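Local coordinates for protein putative aldehyde dehydrogenase AldY (Bacillus subtilis, PDB 4DNG) that probably oxidises aldehydes to carboxylates with NAD+ and may help protect the cell against stress from ethanol and related compounds, at residues 1-6 / 187-192; 91-96 / 180-185; 258-263 / 412-417; 270-275 / 301-306. All blocks are in the same frame, centred on the assembly; numbering follows the deposited sequence.

In the fold
The four contacts form two pairs. Contacts 1 and 2 share helix 183-196, and their centres lie about 11 Å apart. Contact 2 brings helix 83-94 to this helix and is nested in the chain loop closed by contact 1, which adds the N-terminal segment. Contacts 3 and 4 come later along the chain, with centres about 12 Å apart. Contact 3 pairs two strands of one sheet, and contact 4, nested in its loop, joins two helices beside that sheet. The pairs are separate, with centres about 32 to 40 Å apart. This agrees with the aldehyde dehydrogenase plan, in which a coenzyme-binding domain and a catalytic domain have their own sheets and helices.

Contact 1 of 4, residues 1-6 / 187-192; sequences MSFETL and GTIIAK
Leu6 and Thr188 make the polar link between the N-terminal segment and helix 183-196. The hydroxyl OG1 of Thr188 donates to the backbone O of Leu6 at 3.1 Å, tilted 17° from the carbonyl plane; the hydroxyl is also weakly bonded to Ile184 O. The same threonine also presses its CG2 on this oxygen, with Thr188 CG2 at 3.2 Å from Leu6 O.

The apolar contacts lie further along the helix. Leu6 sets one methyl against the chain of Lys192, with Leu6 CD1 3.8 Å from Lys192 CB. The other methyl, Leu6 CD2, meets Lys192 CD at 4.0 Å, and the two side chains cross at about a right angle. Lys192 bends at its second torsion (chi2 88°), and its NZ goes on to a hydrogen bond with Tyr78 OH. Ile189 CG1 lies over one face of the Phe3 ring, 4.3 Å from its centroid, in a CH-pi contact. Phe3 also packs on Ile86 and Met89 of helix 83-94, so its ring joins two helices.

The start of the chain is thus held on the helices of the coenzyme-binding domain mainly by apolar packing, and one hydroxyl gives the carbonyl of Leu6 a partner in a largely buried place.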
loop_
_atom_site.group_PDB
_atom_site.type_symbol
_atom_site.label_atom_id
_atom_site.label_comp_id
_atom_site.label_asym_id
_atom_site.label_seq_id
_atom_site.Cartn_x
_atom_site.Cartn_y
_atom_site.Cartn_z
ATOM N N MET A 1 -31.614 -8.985 -23.402
ATOM C CA MET A 1 -33.079 -8.803 -23.218
ATOM C C MET A 1 -33.437 -7.432 -22.648
ATOM O O MET A 1 -33.817 -7.309 -21.477
ATOM C CB MET A 1 -33.673 -9.927 -22.366
ATOM C CG MET A 1 -34.085 -11.153 -23.164
ATOM S SD MET A 1 -34.797 -10.726 -24.763
ATOM C CE MET A 1 -33.552 -11.307 -25.921
ATOM N N SER A 2 -33.317 -6.415 -23.504
ATOM C CA SER A 2 -33.640 -5.013 -23.187
ATOM C C SER A 2 -32.733 -4.408 -22.118
ATOM O O SER A 2 -33.158 -3.541 -21.339
ATOM C CB SER A 2 -35.129 -4.826 -22.841
ATOM O OG SER A 2 -35.939 -4.949 -23.997
ATOM N N PHE A 3 -31.478 -4.861 -22.104
ATOM C CA PHE A 3 -30.481 -4.363 -21.153
ATOM C C PHE A 3 -30.297 -2.836 -21.212
ATOM O O PHE A 3 -29.767 -2.227 -20.273
ATOM C CB PHE A 3 -29.134 -5.104 -21.292
ATOM C CG PHE A 3 -29.078 -6.431 -20.567
ATOM C CD1 PHE A 3 -29.494 -6.544 -19.233
ATOM C CD2 PHE A 3 -28.579 -7.568 -21.204
ATOM C CE1 PHE A 3 -29.439 -7.765 -18.568
ATOM C CE2 PHE A 3 -28.518 -8.787 -20.539
ATOM C CZ PHE A 3 -28.955 -8.887 -19.224
ATOM N N GLU A 4 -30.756 -2.221 -22.304
ATOM C CA GLU A 4 -30.817 -0.762 -22.401
ATOM C C GLU A 4 -31.842 -0.129 -21.427
ATOM O O GLU A 4 -31.858 1.086 -21.246
ATOM C CB GLU A 4 -31.078 -0.315 -23.849
ATOM C CG GLU A 4 -32.357 -0.848 -24.487
ATOM C CD GLU A 4 -32.082 -1.936 -25.511
ATOM O OE1 GLU A 4 -32.317 -3.122 -25.198
ATOM O OE2 GLU A 4 -31.620 -1.604 -26.627
ATOM N N THR A 5 -32.690 -0.945 -20.796
ATOM C CA THR A 5 -33.579 -0.442 -19.747
ATOM C C THR A 5 -32.774 0.018 -18.518
ATOM O O THR A 5 -33.239 0.840 -17.726
ATOM C CB THR A 5 -34.655 -1.481 -19.353
ATOM O OG1 THR A 5 -35.805 -0.805 -18.835
ATOM C CG2 THR A 5 -34.153 -2.471 -18.305
ATOM N N LEU A 6 -31.554 -0.507 -18.398
ATOM C CA LEU A 6 -30.704 -0.318 -17.237
ATOM C C LEU A 6 -29.766 0.867 -17.455
ATOM O O LEU A 6 -28.549 0.712 -17.599
ATOM C CB LEU A 6 -29.881 -1.586 -16.980
ATOM C CG LEU A 6 -30.455 -3.007 -16.834
ATOM C CD1 LEU A 6 -29.367 -3.937 -16.294
ATOM C CD2 LEU A 6 -31.724 -3.096 -15.978
ATOM N N GLY A 187 -21.208 -1.637 -15.293
ATOM C CA GLY A 187 -21.930 -1.317 -14.052
ATOM C C GLY A 187 -23.319 -1.892 -13.893
ATOM O O GLY A 187 -23.581 -2.659 -12.972
ATOM N N THR A 188 -24.226 -1.533 -14.789
ATOM C CA THR A 188 -25.650 -1.806 -14.515
ATOM C C THR A 188 -26.016 -3.295 -14.535
ATOM O O THR A 188 -26.815 -3.753 -13.703
ATOM C CB THR A 188 -26.601 -1.013 -15.431
ATOM O OG1 THR A 188 -26.260 -1.251 -16.802
ATOM C CG2 THR A 188 -26.502 0.473 -15.138
ATOM N N ILE A 189 -25.431 -4.037 -15.476
ATOM C CA ILE A 189 -25.664 -5.474 -15.582
ATOM C C ILE A 189 -25.201 -6.158 -14.295
ATOM O O ILE A 189 -25.902 -7.033 -13.754
ATOM C CB ILE A 189 -24.965 -6.083 -16.815
ATOM C CG1 ILE A 189 -25.679 -5.660 -18.085
ATOM C CG2 ILE A 189 -24.949 -7.605 -16.750
ATOM C CD1 ILE A 189 -24.863 -5.947 -19.330
ATOM N N ILE A 190 -24.043 -5.728 -13.796
ATOM C CA ILE A 190 -23.480 -6.257 -12.564
ATOM C C ILE A 190 -24.431 -5.944 -11.405
ATOM O O ILE A 190 -24.770 -6.839 -10.621
ATOM C CB ILE A 190 -22.066 -5.706 -12.302
ATOM C CG1 ILE A 190 -21.060 -6.483 -13.128
ATOM C CG2 ILE A 190 -21.698 -5.845 -10.831
ATOM C CD1 ILE A 190 -19.744 -5.763 -13.342
ATOM N N ALA A 191 -24.878 -4.692 -11.316
ATOM C CA ALA A 191 -25.896 -4.322 -10.309
ATOM C C ALA A 191 -27.155 -5.180 -10.427
ATOM O O ALA A 191 -27.684 -5.679 -9.422
ATOM C CB ALA A 191 -26.245 -2.849 -10.392
ATOM N N LYS A 192 -27.619 -5.395 -11.648
ATOM C CA LYS A 192 -28.797 -6.247 -11.833
ATOM C C LYS A 192 -28.566 -7.676 -11.293
ATOM O O LYS A 192 -29.446 -8.283 -10.679
ATOM C CB LYS A 192 -29.226 -6.264 -13.305
ATOM C CG LYS A 192 -30.506 -7.036 -13.573
ATOM C CD LYS A 192 -31.775 -6.210 -13.429
ATOM C CE LYS A 192 -33.018 -7.110 -13.403
ATOM N NZ LYS A 192 -33.176 -8.062 -14.551
#

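Contact 2 of 4, residues 91-96 / 180-185; sequences ARETGG and IQTAIS
Glu93 OE1 is gripped by two groups of Ser185. The backbone N of Ser185 donates to Glu93 OE1 at 2.7 Å in a nearly straight bond (163°). The Ser185 hydroxyl also donates to it; the modelled length is very short and its exact value is doubtful. The other oxygen, Glu93 OE2, takes the backbone N of Ile184 at 2.8 Å. Both backbone bonds use syn lone pairs, so the carboxylate holds two successive amides like a fork and cannot easily turn.

The glutamate gets there fully stretched, with CG anti to the backbone N (chi1 -166°). On the way Glu93 CG passes 3.3 Å from Gln181 O, and Glu93 CD comes close to Thr182 CA. Nearby, Thr94 OG1 touches Thr182 CG2 at 3.6 Å. Pro156 packs on both threonines.

The two amides belong to the first turn of helix 183-196, which links parallel strands 173-177 and 204-206 in a beta-alpha-beta crossover. A glutamine in place of Glu93, being uncharged and having one NH2 in place of an oxygen, would probably leave one of these amides without an acceptor. The three bonds tie helix 83-94 to this crossover, and the helix start is likely to stabilise the buried carboxylate as an anion.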
loop_
_atom_site.group_PDB
_atom_site.type_symbol
_atom_site.label_atom_id
_atom_site.label_comp_id
_atom_site.label_asym_id
_atom_site.label_seq_id
_atom_site.Cartn_x
_atom_site.Cartn_y
_atom_site.Cartn_z
ATOM N N ALA A 91 -20.495 -6.469 -26.480
ATOM C CA ALA A 91 -20.054 -6.159 -27.827
ATOM C C ALA A 91 -20.605 -4.800 -28.322
ATOM O O ALA A 91 -19.827 -3.932 -28.715
ATOM C CB ALA A 91 -20.425 -7.287 -28.783
ATOM N N ARG A 92 -21.923 -4.604 -28.250
ATOM C CA ARG A 92 -22.547 -3.360 -28.735
ATOM C C ARG A 92 -21.981 -2.109 -28.071
ATOM O O ARG A 92 -21.704 -1.127 -28.752
ATOM C CB ARG A 92 -24.071 -3.369 -28.572
ATOM C CG ARG A 92 -24.735 -4.724 -28.768
ATOM C CD ARG A 92 -26.044 -4.648 -29.546
ATOM N NE ARG A 92 -27.143 -3.962 -28.856
ATOM C CZ ARG A 92 -27.533 -2.713 -29.112
ATOM N NH1 ARG A 92 -26.892 -1.993 -30.029
ATOM N NH2 ARG A 92 -28.555 -2.175 -28.450
ATOM N N GLU A 93 -21.790 -2.155 -26.754
ATOM C CA GLU A 93 -21.475 -0.939 -25.985
ATOM C C GLU A 93 -20.026 -0.579 -26.136
ATOM O O GLU A 93 -19.642 0.587 -26.144
ATOM C CB GLU A 93 -21.782 -1.137 -24.499
ATOM C CG GLU A 93 -21.811 0.151 -23.701
ATOM C CD GLU A 93 -22.130 -0.046 -22.221
ATOM O OE1 GLU A 93 -21.719 -1.071 -21.623
ATOM O OE2 GLU A 93 -22.791 0.843 -21.639
ATOM N N THR A 94 -19.248 -1.629 -26.307
ATOM C CA THR A 94 -17.830 -1.643 -26.062
ATOM C C THR A 94 -17.052 -1.685 -27.380
ATOM O O THR A 94 -15.902 -1.261 -27.435
ATOM C CB THR A 94 -17.551 -2.870 -25.171
ATOM O OG1 THR A 94 -17.100 -2.457 -23.874
ATOM C CG2 THR A 94 -16.586 -3.788 -25.763
ATOM N N GLY A 95 -17.688 -2.175 -28.449
ATOM C CA GLY A 95 -17.015 -2.311 -29.750
ATOM C C GLY A 95 -16.090 -3.521 -29.796
ATOM O O GLY A 95 -15.537 -3.865 -30.838
ATOM N N GLY A 96 -15.914 -4.158 -28.647
ATOM C CA GLY A 96 -15.280 -5.460 -28.570
ATOM C C GLY A 96 -16.078 -6.478 -29.352
ATOM O O GLY A 96 -17.305 -6.381 -29.508
ATOM N N ILE A 180 -18.930 6.066 -18.150
ATOM C CA ILE A 180 -20.297 6.216 -18.644
ATOM C C ILE A 180 -20.475 5.522 -20.012
ATOM O O ILE A 180 -21.479 4.837 -20.234
ATOM C CB ILE A 180 -20.772 7.706 -18.669
ATOM C CG1 ILE A 180 -22.286 7.800 -19.006
ATOM C CG2 ILE A 180 -19.963 8.555 -19.660
ATOM C CD1 ILE A 180 -23.205 7.120 -18.002
ATOM N N GLN A 181 -19.491 5.647 -20.909
ATOM C CA GLN A 181 -19.635 5.060 -22.246
ATOM C C GLN A 181 -19.738 3.542 -22.235
ATOM O O GLN A 181 -20.149 2.951 -23.221
ATOM C CB GLN A 181 -18.580 5.563 -23.246
ATOM C CG GLN A 181 -18.912 6.928 -23.864
ATOM C CD GLN A 181 -20.292 6.993 -24.542
ATOM O OE1 GLN A 181 -20.670 6.138 -25.370
ATOM N NE2 GLN A 181 -21.053 8.013 -24.185
ATOM N N THR A 182 -19.370 2.917 -21.124
ATOM C CA THR A 182 -19.541 1.468 -20.979
ATOM C C THR A 182 -20.227 1.154 -19.629
ATOM O O THR A 182 -19.865 0.205 -18.927
ATOM C CB THR A 182 -18.175 0.753 -21.084
ATOM O OG1 THR A 182 -17.257 1.437 -20.245
ATOM C CG2 THR A 182 -17.603 0.826 -22.510
ATOM N N ALA A 183 -21.224 1.956 -19.265
ATOM C CA ALA A 183 -21.866 1.801 -17.962
ATOM C C ALA A 183 -22.742 0.566 -17.843
ATOM O O ALA A 183 -22.991 0.086 -16.726
ATOM C CB ALA A 183 -22.676 3.031 -17.627
ATOM N N ILE A 184 -23.253 0.079 -18.975
ATOM C CA ILE A 184 -24.134 -1.070 -18.940
ATOM C C ILE A 184 -23.324 -2.323 -18.624
ATOM O O ILE A 184 -23.655 -3.064 -17.706
ATOM C CB ILE A 184 -24.973 -1.232 -20.223
ATOM C CG1 ILE A 184 -25.951 -0.068 -20.350
ATOM C CG2 ILE A 184 -25.809 -2.498 -20.161
ATOM C CD1 ILE A 184 -26.359 0.232 -21.764
ATOM N N SER A 185 -22.241 -2.531 -19.359
ATOM C CA SER A 185 -21.427 -3.715 -19.145
ATOM C C SER A 185 -20.470 -3.528 -17.995
ATOM O O SER A 185 -20.129 -4.487 -17.330
ATOM C CB SER A 185 -20.680 -4.112 -20.408
ATOM O OG SER A 185 -20.267 -2.973 -21.083
#

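Contact 3 of 4, residues 258-263 / 412-417; sequences NPFAVL and AVFTSD
Parallel strands of the catalytic-domain sheet meet here, with Phe260 beside Ala412, Ala261 beside Val413 and Val262 beside Phe414. Four backbone bonds join them. Ala412 N donates to Pro259 O, and Ala261 N to Ala412 O at 2.7 Å. Phe414 N then donates to Ala261 O, and Leu263 N to Phe414 O at 2.9 Å.

Phe260, Val262, Ala412 and Phe414 share one face of the sheet. A chi1 of -165° turns the Phe260 ring away from its own backbone N, and the end of the ring comes near strand 410-414. Phe260 CD1 rests 3.9 Å from Ala412 CB, and Phe260 CZ comes 3.4 Å from Phe414 CE1. The planes of the Phe260 and Phe414 rings meet at 34°, with centroids 5.0 Å apart. Helix 268-281 covers this face through Ala271, Ala274 and Ala275. Strand 258-262 lies between strands 290-296 and 410-414, pairing in parallel with both.

Ala261 and Val413 point to the other face. Past the last bridge, Leu263 CG sits 3.8 Å from Val413 CG2, and Leu263 CD1 lies 3.9 Å from Thr415 CB. An alanine in place of Leu263 would probably take away the contacts with Val413 CG2 and Thr415 CB and open a gap next to Ala398 and Ile399 of helix 395-403. After the strand, Thr415 OG1 accepts from Asp417 N in an ST turn and is also hydrogen-bonded to Asp265. Asp417 is the N-cap residue of helix 418-425.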
loop_
_atom_site.group_PDB
_atom_site.type_symbol
_atom_site.label_atom_id
_atom_site.label_comp_id
_atom_site.label_asym_id
_atom_site.label_seq_id
_atom_site.Cartn_x
_atom_site.Cartn_y
_atom_site.Cartn_z
ATOM N N ASN A 258 3.410 -3.934 -22.079
ATOM C CA ASN A 258 3.784 -5.348 -21.918
ATOM C C ASN A 258 4.630 -5.936 -23.045
ATOM O O ASN A 258 4.212 -5.961 -24.213
ATOM C CB ASN A 258 2.553 -6.214 -21.682
ATOM C CG ASN A 258 1.721 -5.718 -20.524
ATOM O OD1 ASN A 258 2.231 -5.046 -19.631
ATOM N ND2 ASN A 258 0.439 -6.042 -20.533
ATOM N N PRO A 259 5.832 -6.410 -22.694
ATOM C CA PRO A 259 6.706 -6.963 -23.711
ATOM C C PRO A 259 6.373 -8.427 -23.985
ATOM O O PRO A 259 6.007 -9.179 -23.081
ATOM C CB PRO A 259 8.086 -6.834 -23.079
ATOM C CG PRO A 259 7.831 -6.981 -21.600
ATOM C CD PRO A 259 6.433 -6.475 -21.343
ATOM N N PHE A 260 6.513 -8.798 -25.245
ATOM C CA PHE A 260 6.395 -10.152 -25.714
ATOM C C PHE A 260 7.794 -10.441 -26.233
ATOM O O PHE A 260 8.231 -9.838 -27.218
ATOM C CB PHE A 260 5.391 -10.151 -26.869
ATOM C CG PHE A 260 4.874 -11.502 -27.262
ATOM C CD1 PHE A 260 3.812 -12.086 -26.573
ATOM C CD2 PHE A 260 5.394 -12.158 -28.369
ATOM C CE1 PHE A 260 3.313 -13.327 -26.945
ATOM C CE2 PHE A 260 4.891 -13.397 -28.757
ATOM C CZ PHE A 260 3.850 -13.979 -28.044
ATOM N N ALA A 261 8.526 -11.309 -25.540
ATOM C CA ALA A 261 9.867 -11.684 -26.005
ATOM C C ALA A 261 9.877 -13.074 -26.613
ATOM O O ALA A 261 9.356 -14.014 -26.023
ATOM C CB ALA A 261 10.909 -11.571 -24.895
ATOM N N VAL A 262 10.496 -13.181 -27.788
ATOM C CA VAL A 262 10.547 -14.407 -28.580
ATOM C C VAL A 262 12.012 -14.769 -28.811
ATOM O O VAL A 262 12.691 -14.199 -29.679
ATOM C CB VAL A 262 9.808 -14.223 -29.930
ATOM C CG1 VAL A 262 10.038 -15.415 -30.859
ATOM C CG2 VAL A 262 8.326 -13.988 -29.703
ATOM N N LEU A 263 12.493 -15.722 -28.020
ATOM C CA LEU A 263 13.915 -16.008 -27.942
ATOM C C LEU A 263 14.361 -16.945 -29.060
ATOM O O LEU A 263 13.525 -17.544 -29.743
ATOM C CB LEU A 263 14.267 -16.585 -26.563
ATOM C CG LEU A 263 13.798 -15.895 -25.271
ATOM C CD1 LEU A 263 14.588 -16.442 -24.087
ATOM C CD2 LEU A 263 13.916 -14.380 -25.328
ATOM N N ALA A 412 5.662 -11.702 -21.325
ATOM C CA ALA A 412 5.618 -13.048 -21.909
ATOM C C ALA A 412 6.936 -13.395 -22.595
ATOM O O ALA A 412 7.495 -12.591 -23.353
ATOM C CB ALA A 412 4.439 -13.187 -22.876
ATOM N N VAL A 413 7.438 -14.587 -22.310
ATOM C CA VAL A 413 8.692 -15.060 -22.911
ATOM C C VAL A 413 8.474 -16.406 -23.601
ATOM O O VAL A 413 7.775 -17.290 -23.077
ATOM C CB VAL A 413 9.883 -15.069 -21.905
ATOM C CG1 VAL A 413 9.529 -15.819 -20.631
ATOM C CG2 VAL A 413 11.147 -15.651 -22.533
ATOM N N PHE A 414 9.043 -16.525 -24.800
ATOM C CA PHE A 414 8.914 -17.741 -25.611
ATOM C C PHE A 414 10.262 -18.360 -25.892
ATOM O O PHE A 414 11.116 -17.785 -26.570
ATOM C CB PHE A 414 8.112 -17.496 -26.899
ATOM C CG PHE A 414 6.622 -17.518 -26.687
ATOM C CD1 PHE A 414 5.981 -16.464 -26.035
ATOM C CD2 PHE A 414 5.859 -18.601 -27.113
ATOM C CE1 PHE A 414 4.608 -16.481 -25.820
ATOM C CE2 PHE A 414 4.484 -18.625 -26.905
ATOM C CZ PHE A 414 3.859 -17.565 -26.256
ATOM N N THR A 415 10.444 -19.539 -25.330
ATOM C CA THR A 415 11.681 -20.261 -25.452
ATOM C C THR A 415 11.376 -21.738 -25.379
ATOM O O THR A 415 10.417 -22.157 -24.722
ATOM C CB THR A 415 12.699 -19.879 -24.350
ATOM O OG1 THR A 415 13.755 -20.863 -24.306
ATOM C CG2 THR A 415 12.028 -19.812 -22.988
ATOM N N SER A 416 12.204 -22.508 -26.071
ATOM C CA SER A 416 12.153 -23.958 -26.053
ATOM C C SER A 416 12.662 -24.509 -24.728
ATOM O O SER A 416 12.230 -25.573 -24.288
ATOM C CB SER A 416 13.034 -24.500 -27.163
ATOM O OG SER A 416 12.903 -25.891 -27.224
ATOM N N ASP A 417 13.594 -23.777 -24.119
ATOM C CA ASP A 417 14.224 -24.151 -22.857
ATOM C C ASP A 417 13.418 -23.612 -21.665
ATOM O O ASP A 417 13.484 -22.418 -21.353
ATOM C CB ASP A 417 15.650 -23.603 -22.836
ATOM C CG ASP A 417 16.494 -24.184 -21.727
ATOM O OD1 ASP A 417 15.982 -24.984 -20.916
ATOM O OD2 ASP A 417 17.693 -23.833 -21.668
#

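Contact 4 of 4, residues 270-275 / 301-306; sequences RAVDAA and DEFVEK
Phe303 packs on Ala271, Val272 and Ala275 where two helices of the catalytic domain cross. Helix 268-281 is the crossover of a beta-alpha-beta unit between parallel strands 258-262 and 290-296. Helix 297-313 follows directly after the second of these strands. The two short helix segments cross at -44°, with axes 9.8 Å apart at closest approach.

The tight part is the Phe303 ring. With chi1 at -176° the Phe303 side chain extends opposite its N, which carries the ring across to the other helix. Phe303 CE2 comes within 3.6 Å of the backbone N of Val272. The small side chains of Ala271 and Ala275 allow this close approach. Ala275 CB comes at the rim of the ring, roughly in its plane, 4.1 Å from Phe303 CZ. Ala271 CB lies 4.1 Å from Phe303 CE2. The Val272 and Phe303 side chains run antiparallel as they pass, with Val272 CG2 3.6 Å from Phe303 CD2. Val262, Ile293 and Val295 of the sheet also touch Phe303, so the ring is buried between helix 268-281 and the sheet.

The looser side is at Lys306, which is exposed. Only its inner part takes part in the packing, with Lys306 CB 3.8 Å from Val272 CG2. Arg270, at the solvent side of the other helix, packs on Gln477 of the second subunit. The Lys306 chain turns back along its own helix, where Lys306 NZ donates to Glu302 OE2 at 2.7 Å in a salt bridge, meeting this oxygen on its anti side, 33° out of the carboxylate plane.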
loop_
_atom_site.group_PDB
_atom_site.type_symbol
_atom_site.label_atom_id
_atom_site.label_comp_id
_atom_site.label_asym_id
_atom_site.label_seq_id
_atom_site.Cartn_x
_atom_site.Cartn_y
_atom_site.Cartn_z
ATOM N N ARG A 270 4.085 -21.376 -32.724
ATOM C CA ARG A 270 3.403 -21.144 -31.456
ATOM C C ARG A 270 3.411 -19.646 -31.110
ATOM O O ARG A 270 2.368 -19.097 -30.739
ATOM C CB ARG A 270 4.077 -21.971 -30.355
ATOM C CG ARG A 270 3.252 -22.233 -29.101
ATOM C CD ARG A 270 3.823 -23.441 -28.358
ATOM N NE ARG A 270 3.454 -23.485 -26.942
ATOM C CZ ARG A 270 2.737 -24.451 -26.367
ATOM N NH1 ARG A 270 2.469 -24.383 -25.070
ATOM N NH2 ARG A 270 2.293 -25.488 -27.075
ATOM N N ALA A 271 4.572 -18.997 -31.284
ATOM C CA ALA A 271 4.796 -17.583 -30.905
ATOM C C ALA A 271 4.041 -16.578 -31.777
ATOM O O ALA A 271 3.467 -15.615 -31.264
ATOM C CB ALA A 271 6.289 -17.245 -30.890
ATOM N N VAL A 272 4.047 -16.793 -33.087
ATOM C CA VAL A 272 3.213 -15.991 -33.974
ATOM C C VAL A 272 1.749 -16.106 -33.542
ATOM O O VAL A 272 1.093 -15.098 -33.291
ATOM C CB VAL A 272 3.355 -16.434 -35.437
ATOM C CG1 VAL A 272 2.458 -15.585 -36.334
ATOM C CG2 VAL A 272 4.810 -16.375 -35.877
ATOM N N ASP A 273 1.266 -17.343 -33.425
ATOM C CA ASP A 273 -0.111 -17.634 -33.007
ATOM C C ASP A 273 -0.482 -16.955 -31.692
ATOM O O ASP A 273 -1.467 -16.217 -31.631
ATOM C CB ASP A 273 -0.351 -19.149 -32.890
ATOM C CG ASP A 273 -0.660 -19.804 -34.226
ATOM O OD1 ASP A 273 -1.335 -19.175 -35.070
ATOM O OD2 ASP A 273 -0.231 -20.962 -34.423
ATOM N N ALA A 274 0.311 -17.203 -30.652
ATOM C CA ALA A 274 0.067 -16.601 -29.346
ATOM C C ALA A 274 0.118 -15.065 -29.382
ATOM O O ALA A 274 -0.570 -14.417 -28.602
ATOM C CB ALA A 274 1.034 -17.153 -28.313
ATOM N N ALA A 275 0.917 -14.491 -30.288
ATOM C CA ALA A 275 0.960 -13.033 -30.474
ATOM C C ALA A 275 -0.285 -12.477 -31.180
ATOM O O ALA A 275 -0.671 -11.333 -30.951
ATOM C CB ALA A 275 2.215 -12.615 -31.218
ATOM N N ASP A 301 13.141 -12.831 -39.151
ATOM C CA ASP A 301 12.564 -12.755 -40.493
ATOM C C ASP A 301 11.444 -13.775 -40.697
ATOM O O ASP A 301 10.433 -13.467 -41.337
ATOM C CB ASP A 301 13.650 -12.859 -41.566
ATOM C CG ASP A 301 14.742 -11.810 -41.391
ATOM O OD1 ASP A 301 14.722 -10.787 -42.104
ATOM O OD2 ASP A 301 15.611 -11.995 -40.518
ATOM N N GLU A 302 11.613 -14.964 -40.118
ATOM C CA GLU A 302 10.566 -15.989 -40.105
ATOM C C GLU A 302 9.313 -15.537 -39.347
ATOM O O GLU A 302 8.190 -15.751 -39.822
ATOM C CB GLU A 302 11.106 -17.303 -39.523
ATOM C CG GLU A 302 10.055 -18.377 -39.250
ATOM C CD GLU A 302 10.650 -19.716 -38.813
ATOM O OE1 GLU A 302 11.895 -19.866 -38.775
ATOM O OE2 GLU A 302 9.866 -20.640 -38.512
ATOM N N PHE A 303 9.508 -14.922 -38.176
ATOM C CA PHE A 303 8.390 -14.426 -37.372
ATOM C C PHE A 303 7.622 -13.323 -38.096
ATOM O O PHE A 303 6.385 -13.325 -38.064
ATOM C CB PHE A 303 8.851 -13.920 -35.991
ATOM C CG PHE A 303 7.717 -13.478 -35.084
ATOM C CD1 PHE A 303 7.143 -12.205 -35.216
ATOM C CD2 PHE A 303 7.222 -14.333 -34.094
ATOM C CE1 PHE A 303 6.103 -11.800 -34.387
ATOM C CE2 PHE A 303 6.190 -13.935 -33.256
ATOM C CZ PHE A 303 5.625 -12.672 -33.405
ATOM N N VAL A 304 8.345 -12.385 -38.721
ATOM C CA VAL A 304 7.697 -11.248 -39.384
ATOM C C VAL A 304 6.783 -11.736 -40.486
ATOM O O VAL A 304 5.590 -11.457 -40.457
ATOM C CB VAL A 304 8.691 -10.212 -39.949
ATOM C CG1 VAL A 304 7.973 -9.243 -40.876
ATOM C CG2 VAL A 304 9.361 -9.446 -38.818
ATOM N N GLU A 305 7.344 -12.483 -41.434
ATOM C CA GLU A 305 6.583 -13.025 -42.560
ATOM C C GLU A 305 5.294 -13.704 -42.106
ATOM O O GLU A 305 4.210 -13.381 -42.600
ATOM C CB GLU A 305 7.436 -14.001 -43.373
ATOM C CG GLU A 305 8.359 -13.328 -44.381
ATOM C CD GLU A 305 7.693 -13.028 -45.721
ATOM O OE1 GLU A 305 6.506 -12.630 -45.745
ATOM O OE2 GLU A 305 8.371 -13.178 -46.763
ATOM N N LYS A 306 5.423 -14.624 -41.152
ATOM C CA LYS A 306 4.283 -15.364 -40.615
ATOM C C LYS A 306 3.273 -14.471 -39.899
ATOM O O LYS A 306 2.063 -14.602 -40.121
ATOM C CB LYS A 306 4.756 -16.487 -39.688
ATOM C CG LYS A 306 4.959 -17.804 -40.408
ATOM C CD LYS A 306 5.957 -18.695 -39.697
ATOM C CE LYS A 306 6.759 -19.465 -40.731
ATOM N NZ LYS A 306 7.745 -20.360 -40.081
#